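Cytoplasmic Protein STM1381 (Salmonella enterica subsp. enterica serovar Typhimurium, PDB 3SOZ) is of unknown function but belongs to a family of putative glutamine amidotransferases in the class I glutaminase clan. Local coordinates at residues 99-104 / 135-140; 141-146 / 213-218; 12-17 / 27-32; 124-129 / 149-154; 6-11 / 49-54. One frame throughout, in Å; residues are numbered along the deposited sequence.

Contact 1. Residues 99-104 / 135-140; sequences DALQLI and TVLAEV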
# COMPACT_ATOMS: atom_id res chain seq x y z
N ASP A 99 -24.41 0.21 -4.39
CA ASP A 99 -23.30 -0.44 -3.67
C ASP A 99 -23.54 -1.94 -3.55
O ASP A 99 -24.33 -2.36 -2.73
CB ASP A 99 -23.14 0.20 -2.29
CG ASP A 99 -22.07 -0.48 -1.42
OD1 ASP A 99 -21.71 -1.66 -1.69
OD2 ASP A 99 -21.60 0.16 -0.44
N ALA A 100 -22.85 -2.74 -4.37
CA ALA A 100 -22.92 -4.23 -4.39
C ALA A 100 -22.68 -4.92 -3.06
O ALA A 100 -23.10 -6.07 -2.85
CB ALA A 100 -21.95 -4.79 -5.40
N LEU A 101 -21.98 -4.23 -2.17
CA LEU A 101 -21.60 -4.76 -0.87
C LEU A 101 -22.70 -4.46 0.14
O LEU A 101 -22.87 -5.20 1.12
CB LEU A 101 -20.25 -4.16 -0.44
CG LEU A 101 -18.90 -4.89 -0.58
CD1 LEU A 101 -18.85 -6.08 -1.55
CD2 LEU A 101 -17.77 -3.91 -0.89
N GLN A 102 -23.44 -3.36 -0.08
CA GLN A 102 -24.66 -3.11 0.66
C GLN A 102 -25.58 -4.25 0.29
O GLN A 102 -26.18 -4.86 1.17
CB GLN A 102 -25.32 -1.78 0.30
CG GLN A 102 -25.24 -0.68 1.36
CD GLN A 102 -25.52 -1.17 2.76
OE1 GLN A 102 -25.11 -0.54 3.73
NE2 GLN A 102 -26.20 -2.29 2.88
N LEU A 103 -25.68 -4.55 -1.00
CA LEU A 103 -26.50 -5.66 -1.44
C LEU A 103 -26.23 -6.96 -0.71
O LEU A 103 -27.17 -7.64 -0.30
CB LEU A 103 -26.42 -5.89 -2.95
CG LEU A 103 -27.43 -5.02 -3.72
CD1 LEU A 103 -26.97 -4.61 -5.15
CD2 LEU A 103 -28.81 -5.71 -3.71
N ILE A 104 -24.96 -7.32 -0.55
CA ILE A 104 -24.62 -8.57 0.12
C ILE A 104 -24.94 -8.45 1.61
O ILE A 104 -25.47 -9.39 2.23
CB ILE A 104 -23.18 -9.01 -0.19
CG1 ILE A 104 -23.10 -9.49 -1.64
CG2 ILE A 104 -22.72 -10.15 0.72
CD1 ILE A 104 -21.80 -9.23 -2.33
N THR A 135 -15.17 -0.69 4.45
CA THR A 135 -16.19 -1.22 3.58
C THR A 135 -17.36 -1.55 4.47
O THR A 135 -17.19 -1.85 5.65
CB THR A 135 -15.63 -2.45 2.83
OG1 THR A 135 -15.36 -2.08 1.49
CG2 THR A 135 -16.57 -3.59 2.78
N VAL A 136 -18.55 -1.48 3.91
CA VAL A 136 -19.73 -1.96 4.62
C VAL A 136 -19.56 -3.41 5.15
O VAL A 136 -19.85 -3.63 6.31
CB VAL A 136 -21.01 -1.77 3.80
CG1 VAL A 136 -22.15 -2.53 4.47
CG2 VAL A 136 -21.31 -0.26 3.71
N LEU A 137 -19.06 -4.35 4.35
CA LEU A 137 -18.86 -5.74 4.84
C LEU A 137 -18.09 -5.86 6.13
O LEU A 137 -18.19 -6.89 6.78
CB LEU A 137 -18.17 -6.64 3.81
CG LEU A 137 -18.96 -7.39 2.74
CD1 LEU A 137 -18.30 -8.74 2.40
CD2 LEU A 137 -20.42 -7.63 3.14
N ALA A 138 -17.31 -4.86 6.51
CA ALA A 138 -16.51 -4.98 7.74
C ALA A 138 -17.46 -5.37 8.87
O ALA A 138 -17.25 -6.34 9.60
CB ALA A 138 -15.78 -3.68 8.05
N GLU A 139 -18.53 -4.58 8.95
CA GLU A 139 -19.67 -4.78 9.85
C GLU A 139 -20.27 -6.20 9.80
O GLU A 139 -20.56 -6.77 10.82
CB GLU A 139 -20.71 -3.74 9.44
CG GLU A 139 -21.44 -2.96 10.52
CD GLU A 139 -22.82 -2.52 9.99
OE1 GLU A 139 -23.66 -3.41 9.72
OE2 GLU A 139 -23.06 -1.30 9.83
N VAL A 140 -20.45 -6.77 8.61
CA VAL A 140 -20.98 -8.12 8.45
C VAL A 140 -20.11 -9.27 9.00
O VAL A 140 -20.62 -10.24 9.54
CB VAL A 140 -21.24 -8.41 6.98
CG1 VAL A 140 -21.92 -9.74 6.78
CG2 VAL A 140 -22.05 -7.32 6.36
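Leu101 and Leu137 place the first turn of helix 100-109 beside the short helix 137-140 with their CA atoms 6.4 Å apart, and the CA atoms of Gln102 and Val136 lie equally close. The motif is helix-against-helix packing over a central sheet: Ile104 and Leu137 both also rest on Leu114 of strand 113-117. The contact is mainly apolar. The side chains of Leu101 and Leu137 meet at about a right angle, CG to CG 4.2 Å. Leu101 CD2 extends past this crossing to Thr135, where it is 3.8 Å from OG1 and nearly as near to CG2. One turn later along the helix, Ile104 CG2 touches Leu137 CD2. Phe84 and Leu85 of helix 81-85 also pack on Leu101. Gln102 is at the partly exposed margin. Its CB starts away from the other segment, but the bend at chi2 (-44°) returns the amide across Val136, with OE1 3.6 Å from CG1. The helix start itself is fixed by Asp99 as N-cap, whose OD1 serves two amides: Leu101 N at 2.6 Å, nearly in line with the C-O bond, and Gln102 N at 2.9 Å, from above the carboxylate plane.

Contact 2. Residues 141-146 / 213-218; sequences LPVDML and VCCFAS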
# COMPACT_ATOMS: atom_id res chain seq x y z
N LEU A 141 -18.78 -9.17 8.85
CA LEU A 141 -17.86 -10.27 9.17
C LEU A 141 -17.61 -10.47 10.66
O LEU A 141 -17.59 -9.50 11.44
CB LEU A 141 -16.50 -10.10 8.45
CG LEU A 141 -16.61 -9.78 6.95
CD1 LEU A 141 -15.23 -9.46 6.33
CD2 LEU A 141 -17.39 -10.88 6.16
N PRO A 142 -17.40 -11.75 11.06
CA PRO A 142 -17.17 -12.12 12.43
C PRO A 142 -15.74 -11.88 12.90
O PRO A 142 -15.40 -12.20 14.05
CB PRO A 142 -17.53 -13.60 12.44
CG PRO A 142 -17.25 -14.07 11.04
CD PRO A 142 -17.47 -12.92 10.16
N VAL A 143 -14.91 -11.31 12.01
CA VAL A 143 -13.50 -10.89 12.32
C VAL A 143 -13.22 -9.38 12.16
O VAL A 143 -13.86 -8.68 11.33
CB VAL A 143 -12.50 -11.68 11.52
CG1 VAL A 143 -12.48 -13.13 12.00
CG2 VAL A 143 -12.86 -11.63 10.04
N ASP A 144 -12.32 -8.87 12.99
CA ASP A 144 -11.71 -7.57 12.74
C ASP A 144 -10.48 -7.74 11.88
O ASP A 144 -9.76 -8.72 12.03
CB ASP A 144 -11.34 -6.83 14.04
CG ASP A 144 -12.54 -6.14 14.71
OD1 ASP A 144 -13.43 -5.57 14.00
OD2 ASP A 144 -12.60 -6.17 15.97
N MSE A 145 -10.26 -6.78 10.98
CA MSE A 145 -9.15 -6.79 10.03
C MSE A 145 -8.08 -5.78 10.38
O MSE A 145 -8.33 -4.79 11.06
CB MSE A 145 -9.67 -6.52 8.62
CG MSE A 145 -10.21 -7.76 7.94
SE MSE A 145 -11.44 -7.31 6.52
CE MSE A 145 -13.00 -6.71 7.49
N LEU A 146 -6.87 -6.05 9.91
CA LEU A 146 -5.73 -5.17 10.12
C LEU A 146 -5.74 -3.98 9.15
O LEU A 146 -6.28 -4.05 8.04
CB LEU A 146 -4.45 -5.98 9.94
CG LEU A 146 -3.75 -6.57 11.17
CD1 LEU A 146 -4.63 -6.74 12.42
CD2 LEU A 146 -3.05 -7.87 10.83
N VAL A 213 -22.50 -15.99 9.09
CA VAL A 213 -21.25 -15.63 8.38
C VAL A 213 -20.11 -16.54 8.74
O VAL A 213 -19.94 -16.94 9.89
CB VAL A 213 -20.73 -14.18 8.69
CG1 VAL A 213 -19.90 -13.65 7.52
CG2 VAL A 213 -21.85 -13.24 8.96
N CYS A 214 -19.27 -16.82 7.75
CA CYS A 214 -18.07 -17.59 8.00
C CYS A 214 -16.84 -17.02 7.25
O CYS A 214 -16.92 -16.65 6.07
CB CYS A 214 -18.34 -19.05 7.63
SG CYS A 214 -16.97 -20.16 7.86
N CYS A 215 -15.73 -16.94 7.98
CA CYS A 215 -14.44 -16.55 7.47
C CYS A 215 -13.47 -17.70 7.61
O CYS A 215 -13.31 -18.27 8.68
CB CYS A 215 -13.89 -15.40 8.26
SG CYS A 215 -14.84 -13.95 7.96
N PHE A 216 -12.82 -18.03 6.50
CA PHE A 216 -11.76 -19.00 6.50
C PHE A 216 -10.50 -18.23 6.11
O PHE A 216 -10.47 -17.59 5.06
CB PHE A 216 -12.09 -20.15 5.53
CG PHE A 216 -11.01 -21.16 5.43
CD1 PHE A 216 -10.86 -22.12 6.42
CD2 PHE A 216 -10.10 -21.11 4.38
CE1 PHE A 216 -9.81 -23.04 6.34
CE2 PHE A 216 -9.06 -22.03 4.31
CZ PHE A 216 -8.92 -22.99 5.28
N ALA A 217 -9.47 -18.28 6.95
CA ALA A 217 -8.34 -17.33 6.87
C ALA A 217 -7.27 -17.68 5.85
O ALA A 217 -6.27 -16.96 5.75
CB ALA A 217 -7.69 -17.13 8.22
N SER A 218 -7.47 -18.75 5.10
CA SER A 218 -6.47 -19.23 4.17
C SER A 218 -7.15 -19.38 2.84
O SER A 218 -8.25 -18.89 2.66
CB SER A 218 -5.86 -20.55 4.62
OG SER A 218 -4.70 -20.88 3.87
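Strand 211-216 of the large mixed sheet turns one face toward the chain that leaves helix 137-140, and Val213 and Cys215 on that face meet Leu141, Pro142 and Val143. The evidence for a face contact is the two-residue repeat: the CB atoms of Val213 and Cys215 point at the other segment, whereas that of Cys214 between them points away. Pro142 sits across both. Its CD lies 3.7 Å from Val213 CG1 and 3.6 Å from Cys215 SG, so the proline ring bridges two alternate residues on one side of the strand. A methyl is added by Leu141, whose side chain crosses Val213 at about a right angle and brings CD2 to 4.0 Å from Val213 CG1. On the Val143 side, CG2 approaches Cys215 SG at 3.7 Å. The sulfur reaches this spot because chi1 of Cys215 (-69°) sets SG beside its own backbone N and opposite the carbonyl carbon. All five touching residues are buried, and the sulfur takes part here as an apolar atom. Leu114 of strand 113-117 packs on both Leu141 and Val213. Alternate residues of a sheet strand are thus turned to one face and buried there by the chain leading from helix 137-140 into strand 143-144, as part of the apolar core of this mixed sheet.

Contact 3. Residues 12-17 / 27-32; sequences SWHIHM and TSSKYE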
# COMPACT_ATOMS: atom_id res chain seq x y z
N SER A 12 -10.21 -17.05 -11.92
CA SER A 12 -8.80 -17.31 -12.29
C SER A 12 -7.93 -16.06 -12.22
O SER A 12 -8.42 -14.98 -12.42
CB SER A 12 -8.75 -17.79 -13.73
OG SER A 12 -9.39 -19.04 -13.80
N TRP A 13 -6.63 -16.21 -11.98
CA TRP A 13 -5.67 -15.08 -12.11
C TRP A 13 -5.35 -14.99 -13.57
O TRP A 13 -5.19 -16.04 -14.21
CB TRP A 13 -4.37 -15.29 -11.31
CG TRP A 13 -4.54 -15.13 -9.82
CD1 TRP A 13 -4.76 -16.13 -8.93
CD2 TRP A 13 -4.49 -13.91 -9.04
NE1 TRP A 13 -4.87 -15.61 -7.66
CE2 TRP A 13 -4.71 -14.25 -7.71
CE3 TRP A 13 -4.31 -12.56 -9.36
CZ2 TRP A 13 -4.75 -13.31 -6.67
CZ3 TRP A 13 -4.36 -11.61 -8.34
CH2 TRP A 13 -4.57 -12.00 -7.00
N HIS A 14 -5.26 -13.77 -14.11
CA HIS A 14 -4.66 -13.63 -15.46
C HIS A 14 -3.19 -13.28 -15.25
O HIS A 14 -2.88 -12.48 -14.40
CB HIS A 14 -5.39 -12.58 -16.34
CG HIS A 14 -4.63 -12.23 -17.58
ND1 HIS A 14 -3.79 -11.14 -17.66
CD2 HIS A 14 -4.48 -12.91 -18.75
CE1 HIS A 14 -3.20 -11.13 -18.85
NE2 HIS A 14 -3.58 -12.21 -19.51
N ILE A 15 -2.29 -13.90 -15.97
CA ILE A 15 -0.87 -13.58 -15.75
C ILE A 15 -0.28 -12.87 -16.95
O ILE A 15 -0.32 -13.40 -18.07
CB ILE A 15 -0.04 -14.88 -15.49
CG1 ILE A 15 -0.61 -15.70 -14.30
CG2 ILE A 15 1.42 -14.59 -15.26
CD1 ILE A 15 -0.36 -15.13 -12.97
N HIS A 16 0.28 -11.68 -16.74
CA HIS A 16 0.97 -11.03 -17.86
C HIS A 16 2.46 -10.95 -17.60
O HIS A 16 2.87 -10.36 -16.61
CB HIS A 16 0.41 -9.61 -18.14
CG HIS A 16 1.06 -8.96 -19.32
ND1 HIS A 16 0.83 -9.38 -20.62
CD2 HIS A 16 1.98 -7.98 -19.40
CE1 HIS A 16 1.60 -8.70 -21.44
NE2 HIS A 16 2.29 -7.82 -20.73
N MSE A 17 3.27 -11.50 -18.49
CA MSE A 17 4.72 -11.63 -18.22
C MSE A 17 5.55 -10.76 -19.14
O MSE A 17 5.50 -10.94 -20.36
CB MSE A 17 5.19 -13.08 -18.39
CG MSE A 17 5.43 -13.81 -17.12
SE MSE A 17 5.63 -15.75 -17.23
CE MSE A 17 7.34 -15.68 -17.95
N THR A 27 6.59 -10.34 -24.43
CA THR A 27 5.67 -10.71 -23.39
C THR A 27 5.06 -12.11 -23.60
O THR A 27 5.06 -12.67 -24.72
CB THR A 27 4.57 -9.67 -23.22
OG1 THR A 27 3.62 -9.77 -24.31
CG2 THR A 27 5.14 -8.25 -23.06
N SER A 28 4.58 -12.72 -22.51
CA SER A 28 3.74 -13.94 -22.66
C SER A 28 2.60 -13.80 -21.66
O SER A 28 2.72 -13.04 -20.74
CB SER A 28 4.58 -15.18 -22.42
OG SER A 28 5.18 -15.13 -21.14
N SER A 29 1.48 -14.45 -21.85
CA SER A 29 0.36 -14.24 -20.94
C SER A 29 -0.40 -15.52 -20.77
O SER A 29 -0.47 -16.34 -21.69
CB SER A 29 -0.61 -13.16 -21.45
OG SER A 29 0.03 -11.94 -21.64
N LYS A 30 -1.01 -15.69 -19.62
CA LYS A 30 -1.78 -16.89 -19.39
C LYS A 30 -2.74 -16.73 -18.25
O LYS A 30 -2.96 -15.64 -17.74
CB LYS A 30 -0.86 -18.09 -19.16
CG LYS A 30 0.36 -17.75 -18.32
CD LYS A 30 0.39 -18.41 -16.98
CE LYS A 30 0.86 -19.86 -17.13
NZ LYS A 30 0.15 -20.74 -16.16
N TYR A 31 -3.31 -17.85 -17.86
CA TYR A 31 -4.29 -17.88 -16.82
C TYR A 31 -3.82 -18.85 -15.81
O TYR A 31 -3.12 -19.82 -16.13
CB TYR A 31 -5.60 -18.33 -17.41
CG TYR A 31 -6.36 -17.17 -17.97
CD1 TYR A 31 -7.02 -16.28 -17.12
CD2 TYR A 31 -6.36 -16.89 -19.35
CE1 TYR A 31 -7.70 -15.20 -17.60
CE2 TYR A 31 -7.04 -15.81 -19.84
CZ TYR A 31 -7.72 -14.97 -18.96
OH TYR A 31 -8.42 -13.86 -19.40
N GLU A 32 -4.16 -18.61 -14.57
CA GLU A 32 -3.78 -19.59 -13.62
C GLU A 32 -4.90 -20.55 -13.47
O GLU A 32 -4.99 -21.49 -14.25
CB GLU A 32 -3.26 -18.99 -12.34
CG GLU A 32 -1.74 -18.91 -12.41
CD GLU A 32 -1.12 -18.19 -11.24
OE1 GLU A 32 -1.86 -17.71 -10.32
OE2 GLU A 32 0.13 -18.09 -11.24
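Lys30 O receives the N-H of Ile15 at 2.6 Å in a straight bond (179° at the hydrogen), with the donor tilted from the carbonyl plane, and Lys30 N returns a bond to Ile15 O. The same reciprocal pairing joins Met17 and Ser28, which defines an antiparallel beta hairpin; the strand axes run at 167° and approach to 4.5 Å. His14-Tyr31 and His16-Ser29 are the non-hydrogen-bonded pairs. On their face, the imidazole of His14 directs its edge at the Tyr31 ring in a T-shaped stack, with centroids 5.2 Å apart and planes at 69°; His14 CD2 is the atom over the tyrosine face. Farther along, the ring edge of His16 presents ND1 to Ser29 OG, a hydrogen bond of 2.9 Å. Ile15 and Lys30 lie side by side on the opposite face, CB to CD 3.9 Å. Ile15 CD1 also packs on the carboxylate of Glu32, 3.5 Å from OE2, while Glu32 OE1 nears Trp13 CD1. Ser28 OG is held by His19 NE2. Ser20 of the second subunit packs on both His14 and Ser29, so the hairpin takes part in assembly. At its base Trp13 leans on the loop residues Asp78 and Leu121, where the two-stranded arm departs from strand 5-10 of the central sheet before the chain returns to helix 36-42.

Contact 4. Residues 124-129 / 149-154; sequences TGIEAK and DDRVEL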
# COMPACT_ATOMS: atom_id res chain seq x y z
N THR A 124 -7.91 -7.85 4.34
CA THR A 124 -7.10 -6.70 3.99
C THR A 124 -6.26 -7.01 2.75
O THR A 124 -6.15 -6.18 1.87
CB THR A 124 -6.31 -6.14 5.22
OG1 THR A 124 -7.24 -5.70 6.23
CG2 THR A 124 -5.40 -4.95 4.84
N GLY A 125 -5.72 -8.22 2.65
CA GLY A 125 -5.02 -8.67 1.44
C GLY A 125 -3.64 -8.11 1.21
O GLY A 125 -3.17 -7.26 1.95
N ILE A 126 -2.99 -8.59 0.17
CA ILE A 126 -1.61 -8.18 -0.15
C ILE A 126 -1.49 -6.71 -0.48
O ILE A 126 -2.34 -6.15 -1.13
CB ILE A 126 -1.03 -8.99 -1.29
CG1 ILE A 126 0.42 -8.51 -1.57
CG2 ILE A 126 -1.93 -8.94 -2.49
CD1 ILE A 126 1.34 -9.58 -2.22
N GLU A 127 -0.41 -6.10 -0.01
CA GLU A 127 -0.29 -4.64 0.05
C GLU A 127 -1.59 -3.95 0.46
O GLU A 127 -1.86 -2.83 0.05
CB GLU A 127 0.23 -4.08 -1.28
CG GLU A 127 1.33 -4.87 -1.98
CD GLU A 127 1.75 -4.22 -3.33
OE1 GLU A 127 2.08 -3.00 -3.33
OE2 GLU A 127 1.75 -4.93 -4.39
N ALA A 128 -2.41 -4.63 1.25
CA ALA A 128 -3.68 -4.08 1.77
C ALA A 128 -4.71 -3.73 0.67
O ALA A 128 -5.58 -2.89 0.84
CB ALA A 128 -3.41 -2.90 2.72
N LYS A 129 -4.63 -4.40 -0.47
CA LYS A 129 -5.45 -4.05 -1.62
C LYS A 129 -6.89 -4.56 -1.52
O LYS A 129 -7.77 -3.97 -2.13
CB LYS A 129 -4.85 -4.59 -2.91
CG LYS A 129 -3.62 -3.87 -3.32
CD LYS A 129 -2.80 -4.73 -4.31
CE LYS A 129 -1.68 -3.96 -5.00
NZ LYS A 129 -2.21 -3.49 -6.28
N ASP A 149 -0.97 -4.71 5.50
CA ASP A 149 -0.87 -5.99 4.84
C ASP A 149 -1.06 -7.20 5.77
O ASP A 149 -0.27 -7.50 6.61
CB ASP A 149 0.47 -6.09 4.08
CG ASP A 149 0.56 -7.33 3.21
OD1 ASP A 149 0.06 -8.39 3.60
OD2 ASP A 149 1.17 -7.26 2.14
N ASP A 150 -2.18 -7.86 5.57
CA ASP A 150 -2.67 -9.08 6.17
C ASP A 150 -1.86 -10.36 6.10
O ASP A 150 -2.18 -11.29 6.83
CB ASP A 150 -3.88 -9.48 5.32
CG ASP A 150 -5.13 -9.38 6.05
OD1 ASP A 150 -5.08 -9.03 7.26
OD2 ASP A 150 -6.16 -9.63 5.43
N ARG A 151 -0.93 -10.50 5.16
CA ARG A 151 -0.53 -11.90 4.89
C ARG A 151 0.35 -12.37 6.03
O ARG A 151 1.06 -11.56 6.61
CB ARG A 151 0.19 -12.16 3.55
CG ARG A 151 -0.40 -11.53 2.26
CD ARG A 151 0.54 -10.40 1.87
NE ARG A 151 1.76 -10.88 1.24
CZ ARG A 151 2.89 -10.21 1.18
NH1 ARG A 151 3.02 -8.99 1.72
NH2 ARG A 151 3.92 -10.75 0.54
N VAL A 152 0.25 -13.65 6.37
CA VAL A 152 1.27 -14.31 7.16
C VAL A 152 1.74 -15.44 6.26
O VAL A 152 0.96 -16.35 5.96
CB VAL A 152 0.70 -14.83 8.49
CG1 VAL A 152 1.83 -15.28 9.42
CG2 VAL A 152 -0.09 -13.76 9.17
N GLU A 153 2.98 -15.33 5.77
CA GLU A 153 3.49 -16.31 4.82
C GLU A 153 4.17 -17.36 5.64
O GLU A 153 4.91 -17.02 6.57
CB GLU A 153 4.48 -15.73 3.82
CG GLU A 153 3.97 -14.53 3.09
CD GLU A 153 3.03 -14.85 1.92
OE1 GLU A 153 2.63 -16.03 1.73
OE2 GLU A 153 2.69 -13.87 1.18
N LEU A 154 3.90 -18.61 5.27
CA LEU A 154 4.37 -19.79 5.97
C LEU A 154 5.01 -20.68 4.94
O LEU A 154 4.43 -21.71 4.53
CB LEU A 154 3.19 -20.54 6.60
CG LEU A 154 2.39 -19.74 7.63
CD1 LEU A 154 1.14 -20.49 8.04
CD2 LEU A 154 3.27 -19.29 8.84
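A chi1 of -172° turns the carboxylate of Asp149 out toward Glu127, whose N donates to OD2 at 2.9 Å, while bends at chi2 and chi3 fold Arg151 back onto that same oxygen. The motif is a salt-bridge network of Asp149, Arg151 and Glu153, and the carboxylates of Asp149 and Asp150 accept backbone N-H groups of the loop 124-129. Glu127 N and Arg151 NH1 reach Asp149 OD2 from opposite faces of the carboxylate; the arginine bond measures 2.6 Å. Arg151 NE makes the second bridge, to Glu153 OE2 at 3.1 Å, and NH2 bonds to Asn82 of the third subunit, so the guanidinium is gripped at all three nitrogens. Asp150 holds the start of segment 124-129. The Thr124 backbone (psi -40°) turns two successive N-H groups the same way, and OD2 takes Thr124 N at 2.7 Å and Gly125 N at 3.1 Å, both from one face of the carboxylate. The apolar part is Ile126, whose CD1 lies over one face of the Arg151 guanidinium, 3.6 Å above its plane and offset toward the rim.

Contact 5. Residues 6-11 / 49-54; sequences ILFIGE and VDYMPA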
# COMPACT_ATOMS: atom_id res chain seq x y z
N ILE A 6 -26.11 -22.14 -4.08
CA ILE A 6 -25.24 -21.02 -3.67
C ILE A 6 -24.71 -20.22 -4.84
O ILE A 6 -24.57 -20.73 -5.99
CB ILE A 6 -24.02 -21.49 -2.89
CG1 ILE A 6 -23.16 -22.38 -3.78
CG2 ILE A 6 -24.46 -22.19 -1.61
CD1 ILE A 6 -21.70 -22.17 -3.61
N LEU A 7 -24.41 -18.96 -4.54
CA LEU A 7 -23.67 -18.09 -5.46
C LEU A 7 -22.16 -18.16 -5.18
O LEU A 7 -21.69 -17.76 -4.08
CB LEU A 7 -24.15 -16.64 -5.32
CG LEU A 7 -23.61 -15.72 -6.41
CD1 LEU A 7 -24.09 -16.13 -7.78
CD2 LEU A 7 -23.94 -14.26 -6.10
N PHE A 8 -21.41 -18.66 -6.15
CA PHE A 8 -19.95 -18.66 -5.97
C PHE A 8 -19.13 -17.65 -6.76
O PHE A 8 -18.87 -17.82 -7.96
CB PHE A 8 -19.36 -20.03 -6.18
CG PHE A 8 -17.98 -20.15 -5.66
CD1 PHE A 8 -16.91 -19.69 -6.41
CD2 PHE A 8 -17.75 -20.73 -4.44
CE1 PHE A 8 -15.66 -19.82 -5.95
CE2 PHE A 8 -16.48 -20.86 -3.97
CZ PHE A 8 -15.44 -20.40 -4.71
N ILE A 9 -18.68 -16.63 -6.03
CA ILE A 9 -17.94 -15.55 -6.62
C ILE A 9 -16.41 -15.73 -6.49
O ILE A 9 -15.84 -15.60 -5.38
CB ILE A 9 -18.39 -14.20 -5.98
CG1 ILE A 9 -19.93 -14.08 -5.99
CG2 ILE A 9 -17.72 -13.03 -6.64
CD1 ILE A 9 -20.41 -12.80 -5.37
N GLY A 10 -15.76 -16.01 -7.63
CA GLY A 10 -14.30 -15.85 -7.77
C GLY A 10 -13.79 -15.76 -9.20
O GLY A 10 -14.56 -15.61 -10.13
N GLU A 11 -12.48 -15.86 -9.38
CA GLU A 11 -11.89 -15.81 -10.74
C GLU A 11 -10.58 -16.54 -10.75
O GLU A 11 -9.93 -16.65 -9.71
CB GLU A 11 -11.58 -14.37 -11.14
CG GLU A 11 -12.52 -13.73 -12.14
CD GLU A 11 -12.27 -14.15 -13.57
OE1 GLU A 11 -11.48 -15.11 -13.77
OE2 GLU A 11 -12.89 -13.55 -14.50
N VAL A 49 -24.45 -24.91 -7.68
CA VAL A 49 -23.53 -23.77 -7.72
C VAL A 49 -23.61 -22.97 -9.01
O VAL A 49 -23.23 -23.47 -10.08
CB VAL A 49 -22.04 -24.18 -7.47
CG1 VAL A 49 -21.13 -22.95 -7.53
CG2 VAL A 49 -21.88 -24.88 -6.13
N ASP A 50 -24.09 -21.74 -8.87
CA ASP A 50 -23.84 -20.68 -9.86
C ASP A 50 -22.41 -20.11 -9.63
O ASP A 50 -22.10 -19.63 -8.52
CB ASP A 50 -24.90 -19.58 -9.74
CG ASP A 50 -26.30 -20.03 -10.21
OD1 ASP A 50 -26.40 -21.06 -10.93
OD2 ASP A 50 -27.30 -19.33 -9.88
N TYR A 51 -21.54 -20.24 -10.64
CA TYR A 51 -20.20 -19.66 -10.58
C TYR A 51 -20.29 -18.28 -11.17
O TYR A 51 -20.68 -18.11 -12.31
CB TYR A 51 -19.18 -20.48 -11.40
CG TYR A 51 -17.73 -19.95 -11.34
CD1 TYR A 51 -17.25 -19.35 -10.18
CD2 TYR A 51 -16.86 -20.09 -12.42
CE1 TYR A 51 -15.95 -18.87 -10.10
CE2 TYR A 51 -15.52 -19.60 -12.35
CZ TYR A 51 -15.09 -18.99 -11.17
OH TYR A 51 -13.81 -18.52 -11.01
N MSE A 52 -19.92 -17.28 -10.39
CA MSE A 52 -19.89 -15.94 -10.96
C MSE A 52 -18.46 -15.39 -10.98
O MSE A 52 -17.96 -14.92 -9.96
CB MSE A 52 -20.87 -15.03 -10.24
CG MSE A 52 -20.74 -13.64 -10.68
SE MSE A 52 -22.10 -12.42 -10.04
CE MSE A 52 -21.53 -12.21 -8.25
N PRO A 53 -17.81 -15.45 -12.16
CA PRO A 53 -16.48 -14.84 -12.27
C PRO A 53 -16.54 -13.35 -11.96
O PRO A 53 -17.59 -12.72 -12.12
CB PRO A 53 -16.07 -15.10 -13.73
CG PRO A 53 -17.27 -15.50 -14.45
CD PRO A 53 -18.29 -15.98 -13.45
N ALA A 54 -15.44 -12.80 -11.45
CA ALA A 54 -15.29 -11.34 -11.43
C ALA A 54 -15.31 -11.05 -12.92
O ALA A 54 -14.96 -11.93 -13.70
CB ALA A 54 -13.98 -10.95 -10.80
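Ile6 and Val49, buried side by side, belong to the close-packed end of a parallel strand pair, whereas the far end, where Glu11, Pro53 and Ala54 are partly exposed, is more weakly bonded. The axes approach to 4.6 Å at 25°. In the regular part the ladder runs Asp50 N to Ile6 O, Phe8 N to Asp50 O (2.7 Å) and Met52 N to Phe8 O (2.7 Å). Val49 CG2 touches Ile6 CG1 at 3.7 Å, and Val49 CG1 touches Phe8 CB. Tyr51 CD1 lies at the edge of the Phe8 ring, 3.8 Å from Phe8 CD1. By contrast, Gly10 N to Met52 O is a weak bond of 3.4 Å. Beyond it, Ala54 N meets Gly10 O from above the carbonyl plane. Leu39 of helix 36-42 covers Phe8 and Tyr51; on the other face, Val57 of helix 56-59 meets Ile9 and Met52. Strands 5-10 and 48-53 are joined through helix 36-42 as a beta-alpha-beta unit, with the hairpin 14-31 inserted before the helix, and strand 5-10 lies between strands 48-53 and 73-77.

In the fold
Contacts 2 and 4 are buried, 1 and 5 partly buried, and 3 is at the surface, its centre about 21 Å from that of the chain. Contacts 2, 4 and 5 all reach the large mixed sheet; contact 5 is a strand pair within it, contact 2 an apolar packing on its face, and their centres lie about 19 Å apart. Contact 1 touches contact 2 through packing of Val140 on Val213, for helix 137-140 leads straight into strand 143-144. Contact 4 also borders contact 2, through a probable hydrogen bond from Thr124 to Leu146, but its chemistry is buried charge at the subunit boundary. The hairpin of contact 3 lies in sequence between the two strands of contact 5.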